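Local coordinates for E3 SUMO-protein ligase SIZ1 (Saccharomyces cerevisiae, PDB 3I2D), which acts as an E3 ligase that mediates attachment of SUMO (Smt3) to septins and PCNA, through a zinc-bearing SP-RING that engages the E2 enzyme Ubc9, at residues Q209-E212 / K213-H217; P218-K222 / Q223-L227. One frame throughout, in Å; residues are numbered along the deposited sequence.

How the contacts relate
Contacts 1 and 2 follow each other in series along the chain, their centres 18 Å apart. Contact 1 holds the C-terminal turns of helix 207-215; contact 2 takes the chain from the loop at 218-221 into the first turn of helix 222-234. The two adjoin in sequence and do not otherwise touch. Both pack against zinc-finger elements such as strand 303-305, which residues of each contact touch. The zinc ion is bound by Cys268, His270, Cys291 and Cys294, and neither contact supplies a ligand. The side chain of Val214 in contact 1 is about 13 Å from the zinc, and that of Ile220 in contact 2 about 9 Å.

Contact 1 of 2, residues Q209-E212 / K213-H217; sequences QLLE and KVLQH
Leu211 and Leu215, one helical turn apart, carry the apolar part of this local contact: their side chains cross at a slant, CG to CG 4.2 Å. The CG of Leu211 is set trans to its own nitrogen (chi1 171°), which swings the end of the side chain back to meet Leu215. A second apolar touch, on another side of the helix, brings Leu210 CD2 to 4.3 Å from Lys213 CD. Glu212 bends at chi2 (49°) and brings its carboxylate obliquely across the end of Leu215, OE2 lying 3.8 Å from CD1. Backbone bonds run alongside. Leu215 N donates to Leu211 O at 2.9 Å, a nearly straight bond (164°), and Val214 N reaches Leu210 O at 3.2 Å. Gln216 N bonds only weakly to Glu212 O, where Gln216 leaves helical geometry. Outside the segments, Leu210 and Leu211 touch Leu280 and Ala276 of helix 276-285, while Val214 meets Leu303 and Leu215 touches Ile305. With an alanine in place of Leu215, Leu211 would probably lose its apolar neighbour one turn on, and the contact with Ile305 would be lost. This is the i to i+4 pairing of an amphipathic alpha-helix, with Leu211 and Val214 turned to helix 276-285 and strand 303-305, and Leu210 also meeting Phe73 and Ile205.

Contact 2 of 2, residues P218-K222 / Q223-L227; sequences PKIIK and QATLL
The carboxamide of Gln223 folds back over the start of its own helix, with its oxygen end nearest the preceding residues: the carbonyl carbon of Lys222 lies over one face, 4.1 Å from OE1, and Ile221 CG1 is beyond the oxygen, close to the amide plane, 4.3 Å from OE1. A bend at chi2 (62°) turns the group this way. Ile221 stands at the N-cap position, but its apolar side chain cannot cap. Its carbonyl oxygen instead takes two weak bonds, from Ala224 N at 3.1 Å and Thr225 N at 3.5 Å. The first firmer helical bond joins Leu226 N to Lys222 O, 2.9 Å long and 158° at the hydrogen. Ala224 CB also packs 4.2 Å from Ile220 CG2. A water ties the loop to the helix by donating to Ile220 O and bonding Thr225 OG1 at 2.9 Å. Outside the segments, Thr225 and Lys222 touch Phe308 of helix 307-313, and Ile220 makes backbone hydrogen bonds with Ile305 and Glu307. Together these features mark the N-terminus of an alpha-helix entered from an extended segment that pairs with 305-307 and brings Ile220 to about 9 Å (side chain to ion) from the zinc.

Contact 1 of 2, residues Q209-E212 / K213-H217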
loop_
_atom_site.group_PDB
_atom_site.type_symbol
_atom_site.label_atom_id
_atom_site.label_comp_id
_atom_site.label_asym_id
_atom_site.label_seq_id
_atom_site.Cartn_x
_atom_site.Cartn_y
_atom_site.Cartn_z
ATOM N N GLN A 209 10.819 6.250 -0.442
ATOM C CA GLN A 209 10.309 7.406 0.286
ATOM C C GLN A 209 9.793 6.898 1.614
ATOM O O GLN A 209 10.087 7.470 2.647
ATOM C CB GLN A 209 9.153 8.065 -0.435
ATOM C CG GLN A 209 9.488 8.707 -1.727
ATOM C CD GLN A 209 8.364 9.602 -2.164
ATOM O OE1 GLN A 209 7.955 10.485 -1.413
ATOM N NE2 GLN A 209 7.848 9.385 -3.371
ATOM N N LEU A 210 9.013 5.819 1.577
ATOM C CA LEU A 210 8.478 5.233 2.798
ATOM C C LEU A 210 9.597 4.748 3.701
ATOM O O LEU A 210 9.459 4.808 4.923
ATOM C CB LEU A 210 7.560 4.060 2.490
ATOM C CG LEU A 210 6.234 4.361 1.821
ATOM C CD1 LEU A 210 5.408 3.101 1.827
ATOM C CD2 LEU A 210 5.509 5.460 2.556
ATOM N N LEU A 211 10.690 4.252 3.112
ATOM C CA LEU A 211 11.833 3.786 3.908
ATOM C C LEU A 211 12.294 4.939 4.781
ATOM O O LEU A 211 12.722 4.748 5.920
ATOM C CB LEU A 211 13.011 3.355 3.037
ATOM C CG LEU A 211 14.274 3.074 3.862
ATOM C CD1 LEU A 211 14.094 1.777 4.641
ATOM C CD2 LEU A 211 15.501 2.978 2.961
ATOM N N GLU A 212 12.204 6.148 4.246
ATOM C CA GLU A 212 12.629 7.289 5.015
ATOM C C GLU A 212 11.773 7.449 6.259
ATOM O O GLU A 212 12.279 7.821 7.309
ATOM C CB GLU A 212 12.590 8.548 4.164
ATOM C CG GLU A 212 13.642 9.556 4.592
ATOM C CD GLU A 212 15.030 8.923 4.730
ATOM O OE1 GLU A 212 15.522 8.330 3.739
ATOM O OE2 GLU A 212 15.626 9.024 5.830
ATOM N N LYS A 213 10.480 7.163 6.148
ATOM C CA LYS A 213 9.587 7.270 7.295
ATOM C C LYS A 213 9.962 6.242 8.353
ATOM O O LYS A 213 9.856 6.503 9.550
ATOM C CB LYS A 213 8.139 7.060 6.874
ATOM C CG LYS A 213 7.507 8.274 6.211
ATOM C CD LYS A 213 6.008 8.078 5.984
ATOM C CE LYS A 213 5.359 7.299 7.141
ATOM N NZ LYS A 213 5.781 7.758 8.507
ATOM N N VAL A 214 10.406 5.072 7.916
ATOM C CA VAL A 214 10.807 4.039 8.852
ATOM C C VAL A 214 12.095 4.453 9.561
ATOM O O VAL A 214 12.205 4.293 10.767
ATOM C CB VAL A 214 11.024 2.678 8.146
ATOM C CG1 VAL A 214 11.498 1.634 9.151
ATOM C CG2 VAL A 214 9.735 2.216 7.505
ATOM N N LEU A 215 13.068 4.987 8.824
ATOM C CA LEU A 215 14.332 5.423 9.435
ATOM C C LEU A 215 14.143 6.594 10.395
ATOM O O LEU A 215 14.951 6.805 11.289
ATOM C CB LEU A 215 15.342 5.855 8.371
ATOM C CG LEU A 215 15.822 4.840 7.337
ATOM C CD1 LEU A 215 16.832 5.522 6.423
ATOM C CD2 LEU A 215 16.447 3.623 8.023
ATOM N N GLN A 216 13.076 7.353 10.201
ATOM C CA GLN A 216 12.784 8.515 11.026
ATOM C C GLN A 216 11.886 8.115 12.191
ATOM O O GLN A 216 11.408 8.947 12.960
ATOM C CB GLN A 216 12.116 9.592 10.150
ATOM C CG GLN A 216 11.432 10.734 10.899
ATOM C CD GLN A 216 10.584 11.610 9.983
ATOM O OE1 GLN A 216 9.888 11.109 9.090
ATOM N NE2 GLN A 216 10.623 12.922 10.212
ATOM N N HIS A 217 11.651 6.821 12.321
ATOM C CA HIS A 217 10.811 6.335 13.399
ATOM C C HIS A 217 11.745 5.844 14.484
ATOM O O HIS A 217 12.740 5.177 14.194
ATOM C CB HIS A 217 9.912 5.205 12.893
ATOM C CG HIS A 217 9.117 4.528 13.967
ATOM N ND1 HIS A 217 9.702 3.783 14.969
ATOM C CD2 HIS A 217 7.779 4.446 14.168
ATOM C CE1 HIS A 217 8.760 3.267 15.740
ATOM N NE2 HIS A 217 7.585 3.653 15.275
#

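Contact 2 of 2, residues P218-K222 / Q223-L227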
loop_
_atom_site.group_PDB
_atom_site.type_symbol
_atom_site.label_atom_id
_atom_site.label_comp_id
_atom_site.label_asym_id
_atom_site.label_seq_id
_atom_site.Cartn_x
_atom_site.Cartn_y
_atom_site.Cartn_z
ATOM N N PRO A 218 11.444 6.179 15.753
ATOM C CA PRO A 218 12.271 5.762 16.892
ATOM C C PRO A 218 12.696 4.314 16.696
ATOM O O PRO A 218 11.851 3.435 16.555
ATOM C CB PRO A 218 11.325 5.923 18.077
ATOM C CG PRO A 218 10.477 7.077 17.668
ATOM C CD PRO A 218 10.184 6.793 16.216
ATOM N N LYS A 219 13.995 4.054 16.661
ATOM C CA LYS A 219 14.420 2.682 16.471
ATOM C C LYS A 219 14.051 1.810 17.669
ATOM O O LYS A 219 13.428 2.276 18.612
ATOM C CB LYS A 219 15.922 2.615 16.176
ATOM C CG LYS A 219 16.798 3.470 17.036
ATOM C CD LYS A 219 18.273 3.324 16.625
ATOM C CE LYS A 219 18.603 4.069 15.335
ATOM N NZ LYS A 219 17.748 3.628 14.219
ATOM N N ILE A 220 14.388 0.531 17.600
ATOM C CA ILE A 220 14.118 -0.386 18.689
ATOM C C ILE A 220 15.493 -0.423 19.336
ATOM O O ILE A 220 16.425 -1.035 18.814
ATOM C CB ILE A 220 13.719 -1.776 18.146
ATOM C CG1 ILE A 220 12.441 -1.650 17.322
ATOM C CG2 ILE A 220 13.500 -2.766 19.280
ATOM C CD1 ILE A 220 12.113 -2.896 16.545
ATOM N N ILE A 221 15.610 0.264 20.466
ATOM C CA ILE A 221 16.877 0.387 21.172
ATOM C C ILE A 221 17.444 -0.935 21.672
ATOM O O ILE A 221 16.704 -1.881 21.960
ATOM C CB ILE A 221 16.742 1.421 22.334
ATOM C CG1 ILE A 221 15.830 0.889 23.438
ATOM C CG2 ILE A 221 16.118 2.708 21.793
ATOM C CD1 ILE A 221 15.521 1.914 24.523
ATOM N N LYS A 222 18.771 -0.989 21.761
ATOM C CA LYS A 222 19.477 -2.184 22.198
ATOM C C LYS A 222 18.988 -2.761 23.525
ATOM O O LYS A 222 18.882 -3.977 23.678
ATOM C CB LYS A 222 20.975 -1.890 22.284
ATOM C CG LYS A 222 21.551 -1.248 21.027
ATOM C CD LYS A 222 23.037 -1.008 21.163
ATOM C CE LYS A 222 23.774 -2.322 21.324
ATOM N NZ LYS A 222 25.219 -2.116 21.640
ATOM N N GLN A 223 18.697 -1.903 24.495
ATOM C CA GLN A 223 18.228 -2.397 25.782
ATOM C C GLN A 223 17.056 -3.346 25.596
ATOM O O GLN A 223 17.024 -4.409 26.209
ATOM C CB GLN A 223 17.824 -1.241 26.705
ATOM C CG GLN A 223 18.994 -0.546 27.414
ATOM C CD GLN A 223 19.975 0.120 26.450
ATOM O OE1 GLN A 223 19.575 0.752 25.465
ATOM N NE2 GLN A 223 21.263 -0.006 26.741
ATOM N N ALA A 224 16.102 -2.967 24.746
ATOM C CA ALA A 224 14.920 -3.797 24.476
ATOM C C ALA A 224 15.326 -5.170 23.939
ATOM O O ALA A 224 14.918 -6.211 24.461
ATOM C CB ALA A 224 13.995 -3.096 23.462
ATOM N N THR A 225 16.133 -5.168 22.888
ATOM C CA THR A 225 16.583 -6.411 22.293
ATOM C C THR A 225 17.298 -7.297 23.308
ATOM O O THR A 225 17.142 -8.523 23.289
ATOM C CB THR A 225 17.518 -6.134 21.098
ATOM O OG1 THR A 225 16.783 -5.458 20.071
ATOM C CG2 THR A 225 18.081 -7.433 20.543
ATOM N N LEU A 226 18.081 -6.674 24.190
ATOM C CA LEU A 226 18.834 -7.404 25.207
ATOM C C LEU A 226 17.921 -8.068 26.211
ATOM O O LEU A 226 18.162 -9.207 26.619
ATOM C CB LEU A 226 19.806 -6.470 25.927
ATOM C CG LEU A 226 21.108 -6.277 25.152
ATOM C CD1 LEU A 226 22.086 -5.444 25.961
ATOM C CD2 LEU A 226 21.703 -7.644 24.845
ATOM N N LEU A 227 16.878 -7.348 26.619
ATOM C CA LEU A 227 15.906 -7.876 27.559
ATOM C C LEU A 227 15.189 -9.059 26.932
ATOM O O LEU A 227 14.956 -10.067 27.603
ATOM C CB LEU A 227 14.895 -6.805 27.931
ATOM C CG LEU A 227 15.371 -5.800 28.966
ATOM C CD1 LEU A 227 14.206 -4.916 29.355
ATOM C CD2 LEU A 227 15.913 -6.540 30.179
HETATM O O HOH W 1 17.643 -3.195 18.557
#